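Local coordinates for protein translation initiation factor 6 (Methanocaldococcus jannaschii, PDB 1G61) that binds the 50S ribosomal subunit and prevents it from joining the 30S subunit to form the 70S initiation complex, at residues A[152-166]-A[183-197]. Residues are numbered along the deposited sequence; the frame is centred on the assembly and turned at random.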
loop_
_atom_site.group_PDB
_atom_site.type_symbol
_atom_site.label_atom_id
_atom_site.label_comp_id
_atom_site.label_asym_id
_atom_site.label_seq_id
_atom_site.Cartn_x
_atom_site.Cartn_y
_atom_site.Cartn_z
ATOM N N SER A 152 -7.371 2.128 1.970
ATOM C CA SER A 152 -8.066 0.869 2.212
ATOM C C SER A 152 -8.895 0.470 0.989
ATOM O O SER A 152 -9.176 -0.713 0.834
ATOM C CB SER A 152 -9.021 0.981 3.390
ATOM O OG SER A 152 -8.327 1.289 4.605
ATOM N N ASN A 153 -9.297 1.447 0.165
ATOM C CA ASN A 153 -10.293 1.184 -0.851
ATOM C C ASN A 153 -9.761 1.150 -2.268
ATOM O O ASN A 153 -10.536 1.129 -3.235
ATOM C CB ASN A 153 -11.456 2.197 -0.659
ATOM C CG ASN A 153 -12.260 1.729 0.532
ATOM O OD1 ASN A 153 -12.988 0.736 0.398
ATOM N ND2 ASN A 153 -12.135 2.425 1.661
ATOM N N ALA A 154 -8.444 1.040 -2.418
ATOM C CA ALA A 154 -7.844 0.849 -3.733
ATOM C C ALA A 154 -6.428 0.321 -3.554
ATOM O O ALA A 154 -5.890 0.415 -2.462
ATOM C CB ALA A 154 -7.808 2.165 -4.523
ATOM N N VAL A 155 -5.916 -0.247 -4.627
ATOM C CA VAL A 155 -4.549 -0.705 -4.763
ATOM C C VAL A 155 -3.974 0.041 -5.954
ATOM O O VAL A 155 -4.619 0.126 -7.018
ATOM C CB VAL A 155 -4.486 -2.222 -5.043
ATOM C CG1 VAL A 155 -3.054 -2.694 -5.315
ATOM C CG2 VAL A 155 -5.087 -3.008 -3.908
ATOM N N VAL A 156 -2.768 0.581 -5.806
ATOM C CA VAL A 156 -2.142 1.290 -6.910
ATOM C C VAL A 156 -0.674 0.899 -6.995
ATOM O O VAL A 156 -0.010 0.711 -5.972
ATOM C CB VAL A 156 -2.326 2.821 -6.848
ATOM C CG1 VAL A 156 -1.540 3.475 -5.724
ATOM C CG2 VAL A 156 -1.972 3.416 -8.216
ATOM N N THR A 157 -0.228 0.754 -8.246
ATOM C CA THR A 157 1.170 0.479 -8.525
ATOM C C THR A 157 1.591 1.438 -9.643
ATOM O O THR A 157 0.757 2.243 -10.143
ATOM C CB THR A 157 1.447 -0.954 -8.972
ATOM O OG1 THR A 157 1.005 -1.085 -10.348
ATOM C CG2 THR A 157 0.686 -1.959 -8.098
ATOM N N ASN A 158 2.826 1.432 -10.062
ATOM C CA ASN A 158 3.265 2.219 -11.210
ATOM C C ASN A 158 2.620 1.768 -12.517
ATOM O O ASN A 158 2.637 2.548 -13.485
ATOM C CB ASN A 158 4.794 2.166 -11.338
ATOM C CG ASN A 158 5.464 2.882 -10.183
ATOM O OD1 ASN A 158 4.902 3.837 -9.619
ATOM N ND2 ASN A 158 6.655 2.425 -9.822
ATOM N N LYS A 159 2.068 0.556 -12.528
ATOM C CA LYS A 159 1.518 0.009 -13.773
ATOM C C LYS A 159 0.020 0.067 -13.811
ATOM O O LYS A 159 -0.586 0.189 -14.885
ATOM C CB LYS A 159 1.987 -1.461 -13.912
ATOM C CG LYS A 159 1.677 -2.052 -15.265
ATOM C CD LYS A 159 2.303 -3.443 -15.423
ATOM C CE LYS A 159 2.350 -3.846 -16.901
ATOM N NZ LYS A 159 2.943 -5.209 -17.020
ATOM N N GLY A 160 -0.682 -0.102 -12.673
ATOM C CA GLY A 160 -2.129 -0.150 -12.732
ATOM C C GLY A 160 -2.762 0.203 -11.383
ATOM O O GLY A 160 -2.108 0.551 -10.408
ATOM N N CYS A 161 -4.102 0.103 -11.372
ATOM C CA CYS A 161 -4.857 0.510 -10.190
ATOM C C CYS A 161 -6.147 -0.318 -10.125
ATOM O O CYS A 161 -6.824 -0.441 -11.158
ATOM C CB CYS A 161 -5.155 2.017 -10.309
ATOM S SG CYS A 161 -6.212 2.677 -9.007
ATOM N N LEU A 162 -6.424 -0.838 -8.963
ATOM C CA LEU A 162 -7.690 -1.536 -8.708
ATOM C C LEU A 162 -8.490 -0.781 -7.652
ATOM O O LEU A 162 -7.930 -0.515 -6.581
ATOM C CB LEU A 162 -7.441 -2.978 -8.259
ATOM C CG LEU A 162 -8.676 -3.784 -7.843
ATOM C CD1 LEU A 162 -9.433 -4.246 -9.099
ATOM C CD2 LEU A 162 -8.283 -4.968 -6.960
ATOM N N THR A 163 -9.749 -0.450 -7.928
ATOM C CA THR A 163 -10.535 0.269 -6.937
ATOM C C THR A 163 -11.700 -0.561 -6.409
ATOM O O THR A 163 -12.107 -1.530 -7.046
ATOM C CB THR A 163 -11.113 1.591 -7.490
ATOM O OG1 THR A 163 -12.182 1.290 -8.408
ATOM C CG2 THR A 163 -10.051 2.359 -8.267
ATOM N N HIS A 164 -12.273 -0.095 -5.312
ATOM C CA HIS A 164 -13.605 -0.428 -4.853
ATOM C C HIS A 164 -14.573 -0.521 -6.030
ATOM O O HIS A 164 -14.532 0.306 -6.962
ATOM C CB HIS A 164 -14.023 0.746 -3.929
ATOM C CG HIS A 164 -15.297 0.544 -3.175
ATOM N ND1 HIS A 164 -16.550 0.428 -3.750
ATOM C CD2 HIS A 164 -15.465 0.432 -1.832
ATOM C CE1 HIS A 164 -17.444 0.269 -2.759
ATOM N NE2 HIS A 164 -16.806 0.269 -1.593
ATOM N N PRO A 165 -15.459 -1.518 -5.990
ATOM C CA PRO A 165 -16.349 -1.761 -7.150
ATOM C C PRO A 165 -17.309 -0.623 -7.446
ATOM O O PRO A 165 -17.874 -0.618 -8.583
ATOM C CB PRO A 165 -17.084 -3.053 -6.749
ATOM C CG PRO A 165 -16.982 -3.141 -5.294
ATOM C CD PRO A 165 -15.687 -2.480 -4.890
ATOM N N LEU A 166 -17.574 0.317 -6.549
ATOM C CA LEU A 166 -18.584 1.350 -6.784
ATOM C C LEU A 166 -17.988 2.647 -7.279
ATOM O O LEU A 166 -18.665 3.685 -7.332
ATOM C CB LEU A 166 -19.443 1.606 -5.527
ATOM C CG LEU A 166 -20.294 0.391 -5.126
ATOM C CD1 LEU A 166 -21.141 0.720 -3.909
ATOM C CD2 LEU A 166 -21.135 -0.091 -6.307
ATOM N N TYR A 183 -3.361 0.878 -16.962
ATOM C CA TYR A 183 -4.314 -0.167 -16.581
ATOM C C TYR A 183 -5.100 0.318 -15.399
ATOM O O TYR A 183 -4.529 0.860 -14.443
ATOM C CB TYR A 183 -3.559 -1.453 -16.190
ATOM C CG TYR A 183 -2.755 -2.063 -17.341
ATOM C CD1 TYR A 183 -1.419 -1.764 -17.564
ATOM C CD2 TYR A 183 -3.371 -2.951 -18.212
ATOM C CE1 TYR A 183 -0.715 -2.323 -18.608
ATOM C CE2 TYR A 183 -2.694 -3.531 -19.263
ATOM C CZ TYR A 183 -1.362 -3.208 -19.453
ATOM O OH TYR A 183 -0.724 -3.793 -20.495
ATOM N N ILE A 184 -6.430 0.134 -15.409
ATOM C CA ILE A 184 -7.215 0.410 -14.228
ATOM C C ILE A 184 -8.494 -0.416 -14.306
ATOM O O ILE A 184 -9.034 -0.726 -15.364
ATOM C CB ILE A 184 -7.550 1.906 -14.126
ATOM C CG1 ILE A 184 -8.185 2.249 -12.773
ATOM C CG2 ILE A 184 -8.426 2.370 -15.291
ATOM C CD1 ILE A 184 -7.968 3.710 -12.403
ATOM N N GLY A 185 -8.995 -0.773 -13.113
ATOM C CA GLY A 185 -10.300 -1.474 -13.035
ATOM C C GLY A 185 -10.846 -1.414 -11.633
ATOM O O GLY A 185 -10.233 -0.818 -10.740
ATOM N N LYS A 186 -11.993 -2.057 -11.493
ATOM C CA LYS A 186 -12.674 -2.059 -10.209
ATOM C C LYS A 186 -13.151 -3.448 -9.873
ATOM O O LYS A 186 -13.536 -4.205 -10.767
ATOM C CB LYS A 186 -13.822 -1.063 -10.191
ATOM C CG LYS A 186 -14.906 -1.160 -11.226
ATOM C CD LYS A 186 -15.844 0.038 -11.186
ATOM C CE LYS A 186 -17.311 -0.293 -11.322
ATOM N NZ LYS A 186 -18.294 0.828 -11.041
ATOM N N GLY A 187 -13.193 -3.803 -8.607
ATOM C CA GLY A 187 -13.611 -5.172 -8.257
ATOM C C GLY A 187 -13.466 -5.387 -6.745
ATOM O O GLY A 187 -13.206 -4.472 -5.968
ATOM N N THR A 188 -13.668 -6.635 -6.353
ATOM C CA THR A 188 -13.515 -7.028 -4.943
ATOM C C THR A 188 -12.345 -7.988 -4.765
ATOM O O THR A 188 -11.737 -8.474 -5.727
ATOM C CB THR A 188 -14.807 -7.660 -4.393
ATOM O OG1 THR A 188 -15.177 -8.770 -5.228
ATOM C CG2 THR A 188 -15.965 -6.660 -4.394
ATOM N N ALA A 189 -12.020 -8.263 -3.498
ATOM C CA ALA A 189 -11.034 -9.298 -3.190
ATOM C C ALA A 189 -11.533 -10.079 -1.974
ATOM O O ALA A 189 -12.499 -9.655 -1.331
ATOM C CB ALA A 189 -9.674 -8.674 -2.948
ATOM N N ASN A 190 -10.889 -11.195 -1.693
ATOM C CA ASN A 190 -11.264 -11.984 -0.529
ATOM C C ASN A 190 -12.773 -12.304 -0.525
ATOM O O ASN A 190 -13.412 -12.242 0.510
ATOM C CB ASN A 190 -10.833 -11.318 0.767
ATOM C CG ASN A 190 -9.363 -11.544 1.103
ATOM O OD1 ASN A 190 -8.762 -12.525 0.631
ATOM N ND2 ASN A 190 -8.784 -10.650 1.890
ATOM N N LYS A 191 -13.317 -12.683 -1.645
ATOM C CA LYS A 191 -14.705 -13.132 -1.750
ATOM C C LYS A 191 -15.675 -12.031 -1.337
ATOM O O LYS A 191 -16.564 -12.211 -0.512
ATOM C CB LYS A 191 -14.951 -14.409 -0.942
ATOM C CG LYS A 191 -16.173 -15.199 -1.402
ATOM C CD LYS A 191 -16.463 -16.293 -0.361
ATOM C CE LYS A 191 -17.649 -17.129 -0.817
ATOM N NZ LYS A 191 -17.875 -18.300 0.042
ATOM N N GLY A 192 -15.496 -10.866 -2.023
ATOM C CA GLY A 192 -16.517 -9.861 -1.889
ATOM C C GLY A 192 -16.148 -8.674 -1.046
ATOM O O GLY A 192 -16.923 -7.727 -0.900
ATOM N N THR A 193 -14.962 -8.619 -0.452
ATOM C CA THR A 193 -14.546 -7.452 0.314
ATOM C C THR A 193 -14.324 -6.301 -0.643
ATOM O O THR A 193 -13.605 -6.451 -1.651
ATOM C CB THR A 193 -13.269 -7.825 1.106
ATOM O OG1 THR A 193 -13.630 -8.869 2.038
ATOM C CG2 THR A 193 -12.729 -6.644 1.895
ATOM N N THR A 194 -14.907 -5.148 -0.306
ATOM C CA THR A 194 -14.814 -3.991 -1.226
ATOM C C THR A 194 -13.569 -3.152 -0.965
ATOM O O THR A 194 -13.118 -2.426 -1.847
ATOM C CB THR A 194 -16.057 -3.089 -1.099
ATOM O OG1 THR A 194 -16.228 -2.745 0.287
ATOM C CG2 THR A 194 -17.306 -3.836 -1.547
ATOM N N SER A 195 -13.023 -3.246 0.248
ATOM C CA SER A 195 -11.841 -2.459 0.614
ATOM C C SER A 195 -10.629 -3.210 0.092
ATOM O O SER A 195 -9.895 -3.887 0.814
ATOM C CB SER A 195 -11.861 -2.238 2.131
ATOM O OG SER A 195 -12.236 -3.414 2.830
ATOM N N VAL A 196 -10.391 -3.110 -1.226
ATOM C CA VAL A 196 -9.385 -4.001 -1.819
ATOM C C VAL A 196 -8.002 -3.660 -1.350
ATOM O O VAL A 196 -7.117 -4.546 -1.362
ATOM C CB VAL A 196 -9.483 -3.929 -3.368
ATOM C CG1 VAL A 196 -10.834 -4.535 -3.790
ATOM C CG2 VAL A 196 -9.289 -2.537 -3.901
ATOM N N GLY A 197 -7.749 -2.431 -0.912
ATOM C CA GLY A 197 -6.440 -2.066 -0.368
ATOM C C GLY A 197 -6.145 -2.829 0.929
ATOM O O GLY A 197 -4.984 -3.036 1.265
HETATM O O HOH W 1 -15.135 -0.586 1.509
#
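Leu162 and Thr163 pair with Gly185 and Lys186 in the two parallel strands of a beta-alpha-beta crossover, whose helix 169-179 packs on Thr163 and Ile184. The backbone ladder is firm toward its C-terminal end: Gly185 N donates to Cys161 O (2.9 Å), Gly185 O accepts from Thr163 N, and Gly187 N meets Thr163 O almost head-on, at a C=O...N angle of 178°. On the Leu162 side of the sheet, apolar packing is supplied by the chain that returns after Gly187. There Leu162 CD2 rests on Val196 CB (3.9 Å), the two side chains crossing at about a right angle, while Val196 CG2 reaches Ala154 CA; Ile221 and Ala224 of helix 215-225 also touch Leu162. Pro165 CG lies against the methyls of Thr188 and Thr194. His164 makes a CH-pi contact, Thr194 CB sitting over one ring face, 3.8 Å from the centroid. With CG opposite the backbone N (chi1 -172°), ND1 accepts an in-plane hydrogen bond from Leu166 N. Were the ring cut back to an alanine here, Leu166 N would probably lose that acceptor and Thr194 CB its aromatic face. Asn153 ND2 bonds to Thr149 O, while one water donates to Asn153 OD1 and lies 2.7 Å from Thr194 OG1.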